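Local coordinates for protein phosphodiesterase (Pseudomonas aeruginosa, PDB 4G75) that acts as a colicin M-like bacteriocin, probably killing related bacteria by degrading the lipid-linked peptidoglycan precursor, and binds magnesium, at residues 8-13 against 104-109; 57-62 against 256-261; 97-102 against 136-141; 166-171 against 198-203. All coordinates share one frame; numbering follows the deposited sequence.

How the contacts relate
Contact 2 is the buried one: two helices far apart in sequence meet there through apolar packing of side chains and a glycine backbone. Contact 1 lies at the surface, where an arginine takes hold of one backbone carbonyl. Contacts 3 and 4 are partly buried and combine ring packing with water-bridged polar links; in contact 3 the waters stand beside a CH-pi contact, and in contact 4 a carboxylate also binds an opposing backbone NH directly. Only contacts 1 and 3 touch, where helix 81-102 is followed by helix 106-113, with Gln99 NE2 probably bonding to Asp104 O. Contacts 2 and 4 each stand separately, contact 4 near the edge of the mixed sheet and nearest the magnesium.

Contact 1: 8-13 against 104-109; sequences TTIVAG and DDRITA
Arg106 reaches out from the start of helix 106-113 and takes the carbonyl of Thr8 with the end of its guanidinium, tying an extended N-terminal loop to the helix. Both terminal nitrogens bond to the one acceptor: NH1 to Thr8 O is 2.8 Å and NH2 to Thr8 O is 2.9 Å. Sharing one oxygen bends both bonds, with N-H...O angles of 141° and 140°, while the oxygen stays close to the guanidinium plane. The long reach comes from a chain that is extended from CG to NE. Ile10 runs past this chain in the opposite direction, its CD1 lying 4.0 Å from Arg106 CD, while the CG2 branch comes to 3.8 Å from Arg106 NH1. A small apolar patch follows further along the loop: Ile10 CD1 also meets Ile107 CG1 at 4.1 Å, and the methyl of Ala12 lies near Ile107 CD1.

Behind this first shell, Asp4 forms a salt bridge with Arg106 NE, so the guanidinium is fixed from a second edge and its rotation is limited; the backbone carbonyl of Val50 adds a weak bond to NH1. On the loop side, Asn51 accepts from Ile10 N and helps hold the extended backbone in place. The helix itself is capped just before Arg106. Asp105 is the N-cap, and Thr108 N bonds to Asp105 OD2 at 172°, approaching from above the carboxylate plane. The second carboxylate oxygen is taken by the side chain of the same threonine, Thr108 OG1 donating to Asp105 OD1 over 2.6 Å on its syn side.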
loop_
_atom_site.group_PDB
_atom_site.type_symbol
_atom_site.label_atom_id
_atom_site.label_comp_id
_atom_site.label_asym_id
_atom_site.label_seq_id
_atom_site.Cartn_x
_atom_site.Cartn_y
_atom_site.Cartn_z
ATOM N N THR A 8 -0.738 0.131 -14.289
ATOM C CA THR A 8 -0.425 -0.702 -15.449
ATOM C C THR A 8 -0.085 -2.134 -15.045
ATOM O O THR A 8 0.474 -2.371 -13.977
ATOM C CB THR A 8 0.747 -0.117 -16.243
ATOM O OG1 THR A 8 1.923 -0.108 -15.424
ATOM C CG2 THR A 8 0.432 1.301 -16.668
ATOM N N THR A 9 -0.436 -3.089 -15.899
ATOM C CA THR A 9 -0.075 -4.485 -15.671
ATOM C C THR A 9 1.192 -4.798 -16.449
ATOM O O THR A 9 1.299 -4.431 -17.611
ATOM C CB THR A 9 -1.179 -5.434 -16.163
ATOM O OG1 THR A 9 -2.386 -5.189 -15.431
ATOM C CG2 THR A 9 -0.762 -6.879 -15.967
ATOM N N ILE A 10 2.150 -5.474 -15.818
ATOM C CA ILE A 10 3.356 -5.873 -16.532
ATOM C C ILE A 10 3.401 -7.372 -16.768
ATOM O O ILE A 10 2.664 -8.133 -16.144
ATOM C CB ILE A 10 4.648 -5.416 -15.820
ATOM C CG1 ILE A 10 4.837 -6.147 -14.491
ATOM C CG2 ILE A 10 4.643 -3.901 -15.615
ATOM C CD1 ILE A 10 6.230 -5.976 -13.923
ATOM N N VAL A 11 4.269 -7.779 -17.686
ATOM C CA VAL A 11 4.474 -9.183 -18.008
ATOM C C VAL A 11 5.678 -9.707 -17.241
ATOM O O VAL A 11 6.790 -9.213 -17.412
ATOM C CB VAL A 11 4.725 -9.375 -19.515
ATOM C CG1 VAL A 11 5.100 -10.830 -19.807
ATOM C CG2 VAL A 11 3.502 -8.949 -20.311
ATOM N N ALA A 12 5.468 -10.708 -16.397
ATOM C CA ALA A 12 6.571 -11.230 -15.604
ATOM C C ALA A 12 6.508 -12.741 -15.419
ATOM O O ALA A 12 5.433 -13.340 -15.424
ATOM C CB ALA A 12 6.622 -10.538 -14.247
ATOM N N GLY A 13 7.678 -13.342 -15.245
ATOM C CA GLY A 13 7.786 -14.768 -15.000
ATOM C C GLY A 13 8.800 -15.057 -13.912
ATOM O O GLY A 13 9.545 -14.169 -13.501
ATOM N N ASP A 104 13.091 2.627 -8.884
ATOM C CA ASP A 104 13.194 1.298 -9.478
ATOM C C ASP A 104 11.886 0.875 -10.141
ATOM O O ASP A 104 10.806 1.117 -9.604
ATOM C CB ASP A 104 13.507 0.262 -8.400
ATOM C CG ASP A 104 14.972 0.217 -8.024
ATOM O OD1 ASP A 104 15.809 0.773 -8.772
ATOM O OD2 ASP A 104 15.280 -0.402 -6.982
ATOM N N ASP A 105 11.989 0.213 -11.289
ATOM C CA ASP A 105 10.847 -0.486 -11.862
ATOM C C ASP A 105 10.527 -1.649 -10.924
ATOM O O ASP A 105 11.313 -1.960 -10.039
ATOM C CB ASP A 105 11.177 -1.010 -13.258
ATOM C CG ASP A 105 12.298 -2.044 -13.241
ATOM O OD1 ASP A 105 13.482 -1.645 -13.250
ATOM O OD2 ASP A 105 11.994 -3.251 -13.226
ATOM N N ARG A 106 9.392 -2.300 -11.129
ATOM C CA ARG A 106 8.899 -3.271 -10.155
ATOM C C ARG A 106 9.848 -4.435 -9.952
ATOM O O ARG A 106 10.169 -4.808 -8.816
ATOM C CB ARG A 106 7.527 -3.790 -10.580
ATOM C CG ARG A 106 6.471 -2.699 -10.554
ATOM C CD ARG A 106 5.189 -3.147 -11.223
ATOM N NE ARG A 106 4.271 -2.027 -11.432
ATOM C CZ ARG A 106 3.090 -2.139 -12.027
ATOM N NH1 ARG A 106 2.677 -3.326 -12.451
ATOM N NH2 ARG A 106 2.321 -1.070 -12.203
ATOM N N ILE A 107 10.292 -5.015 -11.059
ATOM C CA ILE A 107 11.156 -6.182 -10.994
ATOM C C ILE A 107 12.494 -5.828 -10.354
ATOM O O ILE A 107 12.962 -6.526 -9.450
ATOM C CB ILE A 107 11.321 -6.825 -12.387
ATOM C CG1 ILE A 107 9.972 -7.394 -12.845
ATOM C CG2 ILE A 107 12.405 -7.907 -12.361
ATOM C CD1 ILE A 107 9.931 -7.838 -14.290
ATOM N N THR A 108 13.096 -4.729 -10.793
ATOM C CA THR A 108 14.357 -4.294 -10.198
ATOM C C THR A 108 14.197 -4.033 -8.700
ATOM O O THR A 108 15.056 -4.387 -7.900
ATOM C CB THR A 108 14.905 -3.030 -10.879
ATOM O OG1 THR A 108 15.175 -3.310 -12.259
ATOM C CG2 THR A 108 16.185 -2.567 -10.201
ATOM N N ALA A 109 13.093 -3.398 -8.329
ATOM C CA ALA A 109 12.843 -3.078 -6.934
ATOM C C ALA A 109 12.824 -4.348 -6.087
ATOM O O ALA A 109 13.404 -4.383 -5.010
ATOM C CB ALA A 109 11.530 -2.314 -6.797
#

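Contact 2: 57-62 against 256-261; sequences PLLALW and EGMTRL
A helix-to-helix packing joins helix 55-65 to helix 255-264, with Leu59 and Trp62 on one side facing Gly257, Met258 and Leu261 on the other. One close meeting is a CH-pi contact: Leu261 CD1 sits over one face of the Trp62 indole, 3.4 Å from the centroid of the five-membered ring and 14° off its normal. Both side chains extend into the interface with CG anti to the backbone N (chi1 -172° for Trp62), which brings the methyl down on the pyrrole part of the indole.

Leu59 does the rest of the work. Its two methyl branches part: CD2 drops against the bare backbone of Gly257, where it meets Gly257 O at 3.4 Å, and also approaches Leu261 CB at 4.1 Å. The other branch turns toward Met258, a selenomethionine in this crystal: Leu59 CD1 lies 3.8 Å from Met258 SE, with Leu59 CG equally near. The Met258 chain folds back on itself at chi2 and chi3, and this curl is what sets the selenium alongside the leucine.

The two short helix segments pass 10.4 Å apart at an angle of 54° between their directions, nearest at Leu59 and Gly257, where the glycine lets the backbones come close. The contact bridges an N-terminal helix to one from the colicin M family region, nearly 200 residues later. The polar edge of Trp62 is taken care of outside the two segments, its NE1 donating to Glu264 OE1. Further aromatic rings, those of Trp65, Trp68 and Phe85, gather round the same indole.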
loop_
_atom_site.group_PDB
_atom_site.type_symbol
_atom_site.label_atom_id
_atom_site.label_comp_id
_atom_site.label_asym_id
_atom_site.label_seq_id
_atom_site.Cartn_x
_atom_site.Cartn_y
_atom_site.Cartn_z
ATOM N N PRO A 57 -0.743 -14.765 -2.271
ATOM C CA PRO A 57 0.510 -15.423 -1.878
ATOM C C PRO A 57 0.706 -15.464 -0.362
ATOM O O PRO A 57 1.149 -16.484 0.161
ATOM C CB PRO A 57 1.603 -14.556 -2.519
ATOM C CG PRO A 57 0.905 -13.672 -3.499
ATOM C CD PRO A 57 -0.529 -13.589 -3.135
ATOM N N LEU A 58 0.382 -14.374 0.334
ATOM C CA LEU A 58 0.548 -14.339 1.779
ATOM C C LEU A 58 -0.454 -15.249 2.477
ATOM O O LEU A 58 -0.111 -15.942 3.431
ATOM C CB LEU A 58 0.433 -12.910 2.312
ATOM C CG LEU A 58 1.597 -11.981 1.978
ATOM C CD1 LEU A 58 1.294 -10.584 2.515
ATOM C CD2 LEU A 58 2.888 -12.509 2.578
ATOM N N LEU A 59 -1.687 -15.262 1.982
ATOM C CA LEU A 59 -2.718 -16.104 2.572
ATOM C C LEU A 59 -2.382 -17.583 2.421
ATOM O O LEU A 59 -2.628 -18.382 3.324
ATOM C CB LEU A 59 -4.084 -15.795 1.957
ATOM C CG LEU A 59 -4.742 -14.517 2.483
ATOM C CD1 LEU A 59 -5.947 -14.169 1.635
ATOM C CD2 LEU A 59 -5.125 -14.663 3.949
ATOM N N ALA A 60 -1.811 -17.947 1.282
ATOM C CA ALA A 60 -1.454 -19.339 1.056
ATOM C C ALA A 60 -0.396 -19.782 2.062
ATOM O O ALA A 60 -0.466 -20.885 2.601
ATOM C CB ALA A 60 -0.971 -19.543 -0.373
ATOM N N LEU A 61 0.582 -18.920 2.311
ATOM C CA LEU A 61 1.621 -19.219 3.283
ATOM C C LEU A 61 1.014 -19.355 4.673
ATOM O O LEU A 61 1.250 -20.343 5.369
ATOM C CB LEU A 61 2.690 -18.120 3.291
ATOM C CG LEU A 61 3.463 -18.008 1.976
ATOM C CD1 LEU A 61 4.430 -16.838 2.007
ATOM C CD2 LEU A 61 4.196 -19.313 1.683
ATOM N N TRP A 62 0.222 -18.363 5.068
ATOM C CA TRP A 62 -0.374 -18.357 6.400
ATOM C C TRP A 62 -1.293 -19.547 6.616
ATOM O O TRP A 62 -1.253 -20.185 7.671
ATOM C CB TRP A 62 -1.143 -17.058 6.674
ATOM C CG TRP A 62 -1.602 -16.969 8.100
ATOM C CD1 TRP A 62 -2.817 -17.354 8.603
ATOM C CD2 TRP A 62 -0.835 -16.504 9.216
ATOM N NE1 TRP A 62 -2.855 -17.138 9.960
ATOM C CE2 TRP A 62 -1.653 -16.614 10.361
ATOM C CE3 TRP A 62 0.459 -15.990 9.357
ATOM C CZ2 TRP A 62 -1.219 -16.232 11.627
ATOM C CZ3 TRP A 62 0.888 -15.611 10.620
ATOM C CH2 TRP A 62 0.050 -15.736 11.737
ATOM N N GLU A 256 -12.486 -12.309 3.179
ATOM C CA GLU A 256 -12.716 -13.218 4.299
ATOM C C GLU A 256 -11.384 -13.742 4.836
ATOM O O GLU A 256 -11.161 -13.791 6.051
ATOM C CB GLU A 256 -13.636 -14.373 3.888
ATOM C CG GLU A 256 -14.017 -15.304 5.033
ATOM C CD GLU A 256 -15.212 -16.189 4.706
ATOM O OE1 GLU A 256 -15.941 -15.877 3.739
ATOM O OE2 GLU A 256 -15.424 -17.193 5.422
ATOM N N GLY A 257 -10.497 -14.121 3.920
ATOM C CA GLY A 257 -9.195 -14.638 4.294
ATOM C C GLY A 257 -8.366 -13.598 5.019
ATOM O O GLY A 257 -7.735 -13.894 6.028
HETATM N N MSE A 258 -8.369 -12.373 4.505
HETATM C CA MSE A 258 -7.580 -11.303 5.106
HETATM C C MSE A 258 -8.117 -10.930 6.485
HETATM O O MSE A 258 -7.348 -10.638 7.391
HETATM C CB MSE A 258 -7.527 -10.070 4.184
HETATM C CG MSE A 258 -6.779 -10.308 2.864
HETATM SE SE MSE A 258 -4.918 -10.825 3.160
HETATM C CE MSE A 258 -4.239 -9.097 3.795
ATOM N N THR A 259 -9.438 -10.948 6.642
ATOM C CA THR A 259 -10.050 -10.690 7.945
ATOM C C THR A 259 -9.599 -11.735 8.969
ATOM O O THR A 259 -9.271 -11.397 10.109
ATOM C CB THR A 259 -11.586 -10.667 7.849
ATOM O OG1 THR A 259 -11.977 -9.733 6.838
ATOM C CG2 THR A 259 -12.212 -10.257 9.175
ATOM N N ARG A 260 -9.574 -12.999 8.557
ATOM C CA ARG A 260 -9.119 -14.064 9.442
ATOM C C ARG A 260 -7.643 -13.884 9.770
ATOM O O ARG A 260 -7.243 -13.981 10.931
ATOM C CB ARG A 260 -9.375 -15.444 8.834
ATOM C CG ARG A 260 -9.095 -16.583 9.807
ATOM C CD ARG A 260 -9.421 -17.943 9.204
ATOM N NE ARG A 260 -8.998 -19.022 10.089
ATOM C CZ ARG A 260 -9.276 -20.305 9.892
ATOM N NH1 ARG A 260 -9.984 -20.676 8.834
ATOM N NH2 ARG A 260 -8.843 -21.219 10.757
ATOM N N LEU A 261 -6.836 -13.603 8.747
ATOM C CA LEU A 261 -5.418 -13.333 8.960
ATOM C C LEU A 261 -5.213 -12.218 9.988
ATOM O O LEU A 261 -4.378 -12.328 10.890
ATOM C CB LEU A 261 -4.738 -12.966 7.635
ATOM C CG LEU A 261 -3.272 -12.537 7.722
ATOM C CD1 LEU A 261 -2.428 -13.635 8.343
ATOM C CD2 LEU A 261 -2.733 -12.164 6.347
#

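Contact 3: 97-102 against 136-141; sequences YNQFSL and TFNGGV
The Phe100 ring has the methyl of Thr136 over one face: Thr136 CG2 lies 3.7 Å from the ring centroid and 20° off the normal, a CH-pi contact displaced toward the rim, with CG2 only 3.5 Å from Phe100 CZ. The Tyr97 ring instead presents its edge, where Thr136 O lies near the ring plane, 3.6 Å from Tyr97 CD1; over one face of Tyr97, toward the rim, lies Ser101 CB from the next turn of the same helix. Phe137 O comes obliquely to the Phe100 ring; buried here, this oxygen has no polar partner in the model.

The contact fastens the last turns of helix 81-102 to the loop leading into helix 143-153. Further along, Asn138 lays its amide against the helix. With CG anti to the backbone N (chi1 -176°), the amide is carried to Gln99, and Asn138 CG packs 3.5 Å from Gln99 CB. The two amide planes are 38° apart. Waters do the polar joining: one gives a hydrogen to Gln99 OE1 at 2.9 Å and accepts one from Asn138 ND2, while a second donates to the same Gln99 OE1 and accepts from Val141 N at 2.9 Å.

Gln99 NE2 is held by Asp104 O and Asp4 OD2, which steady the amide that carries both waters. The side chain of Phe137 packs onto helix 143-153 and lies about 12 Å from the bound magnesium ion.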
loop_
_atom_site.group_PDB
_atom_site.type_symbol
_atom_site.label_atom_id
_atom_site.label_comp_id
_atom_site.label_asym_id
_atom_site.label_seq_id
_atom_site.Cartn_x
_atom_site.Cartn_y
_atom_site.Cartn_z
ATOM N N TYR A 97 9.838 0.632 -1.012
ATOM C CA TYR A 97 10.706 1.773 -0.762
ATOM C C TYR A 97 11.727 1.951 -1.880
ATOM O O TYR A 97 12.135 3.074 -2.184
ATOM C CB TYR A 97 11.411 1.652 0.589
ATOM C CG TYR A 97 12.071 2.945 0.995
ATOM C CD1 TYR A 97 11.307 4.060 1.306
ATOM C CD2 TYR A 97 13.459 3.062 1.039
ATOM C CE1 TYR A 97 11.899 5.262 1.663
ATOM C CE2 TYR A 97 14.063 4.264 1.399
ATOM C CZ TYR A 97 13.272 5.358 1.710
ATOM O OH TYR A 97 13.854 6.557 2.060
ATOM N N ASN A 98 12.135 0.850 -2.504
ATOM C CA ASN A 98 13.033 0.953 -3.653
ATOM C C ASN A 98 12.370 1.712 -4.796
ATOM O O ASN A 98 13.007 2.511 -5.491
ATOM C CB ASN A 98 13.488 -0.432 -4.123
ATOM C CG ASN A 98 14.477 -1.066 -3.159
ATOM O OD1 ASN A 98 15.058 -0.378 -2.318
ATOM N ND2 ASN A 98 14.678 -2.370 -3.279
ATOM N N GLN A 99 11.081 1.469 -4.991
ATOM C CA GLN A 99 10.347 2.214 -6.004
ATOM C C GLN A 99 10.277 3.697 -5.676
ATOM O O GLN A 99 10.485 4.533 -6.553
ATOM C CB GLN A 99 8.939 1.657 -6.195
ATOM C CG GLN A 99 8.915 0.341 -6.944
ATOM C CD GLN A 99 7.673 0.176 -7.775
ATOM O OE1 GLN A 99 6.588 -0.117 -7.256
ATOM N NE2 GLN A 99 7.815 0.371 -9.082
ATOM N N PHE A 100 9.981 4.026 -4.420
ATOM C CA PHE A 100 9.818 5.430 -4.041
ATOM C C PHE A 100 11.137 6.194 -4.028
ATOM O O PHE A 100 11.250 7.282 -4.596
ATOM C CB PHE A 100 9.157 5.578 -2.659
ATOM C CG PHE A 100 9.190 6.992 -2.134
ATOM C CD1 PHE A 100 8.304 7.938 -2.618
ATOM C CD2 PHE A 100 10.133 7.384 -1.191
ATOM C CE1 PHE A 100 8.337 9.242 -2.154
ATOM C CE2 PHE A 100 10.174 8.692 -0.729
ATOM C CZ PHE A 100 9.271 9.620 -1.209
ATOM N N SER A 101 12.133 5.613 -3.375
ATOM C CA SER A 101 13.403 6.294 -3.140
ATOM C C SER A 101 14.325 6.270 -4.353
ATOM O O SER A 101 15.012 7.247 -4.640
ATOM C CB SER A 101 14.114 5.666 -1.943
ATOM O OG SER A 101 15.456 6.103 -1.863
ATOM N N LEU A 102 14.347 5.146 -5.057
ATOM C CA LEU A 102 15.281 4.980 -6.165
ATOM C C LEU A 102 14.636 5.062 -7.541
ATOM O O LEU A 102 15.336 5.126 -8.547
ATOM C CB LEU A 102 16.023 3.646 -6.036
ATOM C CG LEU A 102 16.731 3.326 -4.720
ATOM C CD1 LEU A 102 17.343 1.929 -4.777
ATOM C CD2 LEU A 102 17.789 4.378 -4.403
ATOM N N THR A 136 8.242 6.250 3.866
ATOM C CA THR A 136 7.332 6.830 2.886
ATOM C C THR A 136 6.940 5.762 1.874
ATOM O O THR A 136 7.799 5.007 1.401
ATOM C CB THR A 136 8.007 7.983 2.138
ATOM O OG1 THR A 136 8.542 8.911 3.089
ATOM C CG2 THR A 136 7.011 8.707 1.233
ATOM N N PHE A 137 5.652 5.693 1.554
ATOM C CA PHE A 137 5.151 4.709 0.587
ATOM C C PHE A 137 5.291 5.202 -0.848
ATOM O O PHE A 137 5.206 6.404 -1.122
ATOM C CB PHE A 137 3.669 4.408 0.835
ATOM C CG PHE A 137 3.389 3.704 2.136
ATOM C CD1 PHE A 137 3.832 2.412 2.351
ATOM C CD2 PHE A 137 2.626 4.320 3.124
ATOM C CE1 PHE A 137 3.554 1.758 3.547
ATOM C CE2 PHE A 137 2.344 3.670 4.306
ATOM C CZ PHE A 137 2.805 2.390 4.516
ATOM N N ASN A 138 5.464 4.261 -1.772
ATOM C CA ASN A 138 5.465 4.577 -3.198
ATOM C C ASN A 138 4.093 4.910 -3.786
ATOM O O ASN A 138 3.981 5.748 -4.694
ATOM C CB ASN A 138 6.066 3.420 -3.996
ATOM C CG ASN A 138 6.187 3.741 -5.473
ATOM O OD1 ASN A 138 6.904 4.665 -5.859
ATOM N ND2 ASN A 138 5.478 2.989 -6.305
ATOM N N GLY A 139 3.059 4.235 -3.289
ATOM C CA GLY A 139 1.718 4.364 -3.841
ATOM C C GLY A 139 1.493 3.461 -5.046
ATOM O O GLY A 139 0.650 3.747 -5.899
ATOM N N GLY A 140 2.254 2.371 -5.115
ATOM C CA GLY A 140 2.137 1.412 -6.205
ATOM C C GLY A 140 1.786 -0.004 -5.781
ATOM O O GLY A 140 1.183 -0.216 -4.726
ATOM N N VAL A 141 2.176 -0.982 -6.602
ATOM C CA VAL A 141 1.726 -2.369 -6.406
ATOM C C VAL A 141 2.187 -2.985 -5.089
ATOM O O VAL A 141 1.574 -3.931 -4.606
ATOM C CB VAL A 141 2.147 -3.310 -7.577
ATOM C CG1 VAL A 141 1.559 -2.829 -8.889
ATOM C CG2 VAL A 141 3.667 -3.439 -7.667
HETATM O O HOH W 1 4.883 0.039 -4.974
HETATM O O HOH W 2 4.123 0.038 -8.454
#

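Contact 4: 166-171 against 198-203; sequences LNIKPN and YATAKD. With EDO (1,2-ethanediol), chain G; EDO (1,2-ethanediol), chain K.
One carboxylate oxygen, Asp203 OD2, is gripped from opposite faces of its plane by two donors. Lys169 N comes from well above the plane at 2.7 Å from Asp203 OD2, its N-H pointing almost straight at the oxygen (174°), and Tyr198 OH donates to Asp203 OD2 at 2.6 Å from the syn side. The aspartate thus fixes the tyrosine's hydroxyl and the facing loop together. A water donates both to Asp203 OD1 and to Lys169 O, closing a second link beside the first.

The Tyr198 ring is sandwiched. Pro170 crosses it at about a right angle, with CG over one face and CB 3.8 Å from Tyr198 CE1. Over the other face lies a 1,2-ethanediol molecule, probably from the crystallisation liquor. With CG anti to the backbone N (chi1 -163°), the Tyr198 ring reaches to the loop, where the hydroxyl oxygen comes within 3.3 Å of Pro170 CA. Beside it, Ile168 CB approaches Tyr198 CE2 at 4.1 Å and its CG2 branch meets Thr200 CB at 3.9 Å.

The polar end of Thr200 faces elsewhere, to Gly212 O, and its side chain is about 7 Å from the magnesium. Tyr198 lies in the last residues of strand 188-199, which pairs antiparallel with strand 213-224, so loop 166-171 lies across this strand end, with Leu216 touching Pro170 and Tyr198 and helix 205-208 packing against Leu166 and Thr200.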
loop_
_atom_site.group_PDB
_atom_site.type_symbol
_atom_site.label_atom_id
_atom_site.label_comp_id
_atom_site.label_asym_id
_atom_site.label_seq_id
_atom_site.Cartn_x
_atom_site.Cartn_y
_atom_site.Cartn_z
ATOM N N LEU A 166 -1.422 9.169 -3.864
ATOM C CA LEU A 166 -2.695 8.471 -3.689
ATOM C C LEU A 166 -3.354 8.192 -5.033
ATOM O O LEU A 166 -4.142 7.257 -5.165
ATOM C CB LEU A 166 -3.661 9.290 -2.820
ATOM C CG LEU A 166 -3.285 9.577 -1.369
ATOM C CD1 LEU A 166 -4.289 10.553 -0.777
ATOM C CD2 LEU A 166 -3.220 8.293 -0.525
ATOM N N ASN A 167 -3.036 9.018 -6.026
ATOM C CA ASN A 167 -3.701 8.954 -7.323
ATOM C C ASN A 167 -5.206 9.207 -7.216
ATOM O O ASN A 167 -6.008 8.556 -7.890
ATOM C CB ASN A 167 -3.440 7.611 -8.008
ATOM C CG ASN A 167 -3.556 7.700 -9.514
ATOM O OD1 ASN A 167 -3.335 8.760 -10.095
ATOM N ND2 ASN A 167 -3.894 6.586 -10.155
ATOM N N ILE A 168 -5.591 10.148 -6.361
ATOM C CA ILE A 168 -6.992 10.529 -6.275
ATOM C C ILE A 168 -7.272 11.737 -7.171
ATOM O O ILE A 168 -6.358 12.473 -7.535
ATOM C CB ILE A 168 -7.458 10.780 -4.826
ATOM C CG1 ILE A 168 -6.628 11.884 -4.163
ATOM C CG2 ILE A 168 -7.403 9.478 -4.019
ATOM C CD1 ILE A 168 -7.211 12.347 -2.819
ATOM N N LYS A 169 -8.538 11.911 -7.530
ATOM C CA LYS A 169 -8.961 12.973 -8.435
ATOM C C LYS A 169 -10.226 13.637 -7.906
ATOM O O LYS A 169 -11.285 13.558 -8.535
ATOM C CB LYS A 169 -9.256 12.386 -9.818
ATOM C CG LYS A 169 -8.112 11.604 -10.445
ATOM C CD LYS A 169 -7.063 12.541 -11.023
ATOM C CE LYS A 169 -6.116 11.813 -11.972
ATOM N NZ LYS A 169 -5.255 10.810 -11.280
ATOM N N PRO A 170 -10.131 14.295 -6.743
ATOM C CA PRO A 170 -11.348 14.845 -6.142
ATOM C C PRO A 170 -11.980 15.909 -7.030
ATOM O O PRO A 170 -11.283 16.733 -7.629
ATOM C CB PRO A 170 -10.851 15.467 -4.828
ATOM C CG PRO A 170 -9.493 14.866 -4.598
ATOM C CD PRO A 170 -8.930 14.615 -5.956
ATOM N N ASN A 171 -13.303 15.864 -7.120
ATOM C CA ASN A 171 -14.065 16.821 -7.905
ATOM C C ASN A 171 -14.725 17.802 -6.945
ATOM O O ASN A 171 -15.788 17.526 -6.392
ATOM C CB ASN A 171 -15.114 16.078 -8.729
ATOM C CG ASN A 171 -15.833 16.974 -9.715
ATOM O OD1 ASN A 171 -15.824 18.192 -9.582
ATOM N ND2 ASN A 171 -16.471 16.362 -10.713
ATOM N N TYR A 198 -13.454 11.085 2.107
ATOM C CA TYR A 198 -13.225 10.759 0.717
ATOM C C TYR A 198 -12.840 9.304 0.594
ATOM O O TYR A 198 -11.887 8.851 1.233
ATOM C CB TYR A 198 -12.129 11.650 0.131
ATOM C CG TYR A 198 -12.106 11.661 -1.379
ATOM C CD1 TYR A 198 -12.887 12.559 -2.098
ATOM C CD2 TYR A 198 -11.310 10.773 -2.084
ATOM C CE1 TYR A 198 -12.871 12.574 -3.490
ATOM C CE2 TYR A 198 -11.293 10.770 -3.471
ATOM C CZ TYR A 198 -12.077 11.669 -4.167
ATOM O OH TYR A 198 -12.052 11.672 -5.543
ATOM N N ALA A 199 -13.596 8.573 -0.215
ATOM C CA ALA A 199 -13.331 7.154 -0.431
ATOM C C ALA A 199 -12.287 7.033 -1.520
ATOM O O ALA A 199 -12.603 7.172 -2.701
ATOM C CB ALA A 199 -14.610 6.436 -0.840
ATOM N N THR A 200 -11.039 6.793 -1.134
ATOM C CA THR A 200 -9.965 6.788 -2.124
ATOM C C THR A 200 -10.113 5.652 -3.142
ATOM O O THR A 200 -9.622 5.756 -4.262
ATOM C CB THR A 200 -8.566 6.759 -1.472
ATOM O OG1 THR A 200 -8.379 5.526 -0.768
ATOM C CG2 THR A 200 -8.406 7.923 -0.501
ATOM N N ALA A 201 -10.800 4.580 -2.758
ATOM C CA ALA A 201 -10.989 3.439 -3.664
ATOM C C ALA A 201 -11.772 3.814 -4.919
ATOM O O ALA A 201 -11.692 3.121 -5.935
ATOM C CB ALA A 201 -11.659 2.275 -2.942
ATOM N N LYS A 202 -12.528 4.907 -4.857
ATOM C CA LYS A 202 -13.232 5.380 -6.049
ATOM C C LYS A 202 -12.244 5.703 -7.167
ATOM O O LYS A 202 -12.566 5.581 -8.350
ATOM C CB LYS A 202 -14.077 6.621 -5.742
ATOM C CG LYS A 202 -15.571 6.353 -5.592
ATOM C CD LYS A 202 -16.016 6.343 -4.136
ATOM C CE LYS A 202 -17.537 6.347 -4.031
ATOM N NZ LYS A 202 -18.019 6.825 -2.703
ATOM N N ASP A 203 -11.034 6.102 -6.781
ATOM C CA ASP A 203 -10.051 6.617 -7.724
ATOM C C ASP A 203 -8.848 5.709 -7.910
ATOM O O ASP A 203 -8.236 5.697 -8.970
ATOM C CB ASP A 203 -9.525 7.978 -7.254
ATOM C CG ASP A 203 -10.573 9.064 -7.307
ATOM O OD1 ASP A 203 -11.598 8.864 -7.982
ATOM O OD2 ASP A 203 -10.364 10.121 -6.673
HETATM C C1 EDO G . -16.177 9.438 -2.079
HETATM O O1 EDO G . -15.994 9.556 -0.666
HETATM C C2 EDO G . -14.889 9.818 -2.793
HETATM O O2 EDO G . -15.206 10.241 -4.125
HETATM C C1 EDO K . -15.803 14.642 -5.092
HETATM O O1 EDO K . -14.932 13.825 -5.880
HETATM C C2 EDO K . -17.045 13.851 -4.705
HETATM O O2 EDO K . -16.719 12.958 -3.634
HETATM O O HOH W 3 -6.816 8.149 -10.598
HETATM O O HOH W 4 -13.019 11.106 -8.586
#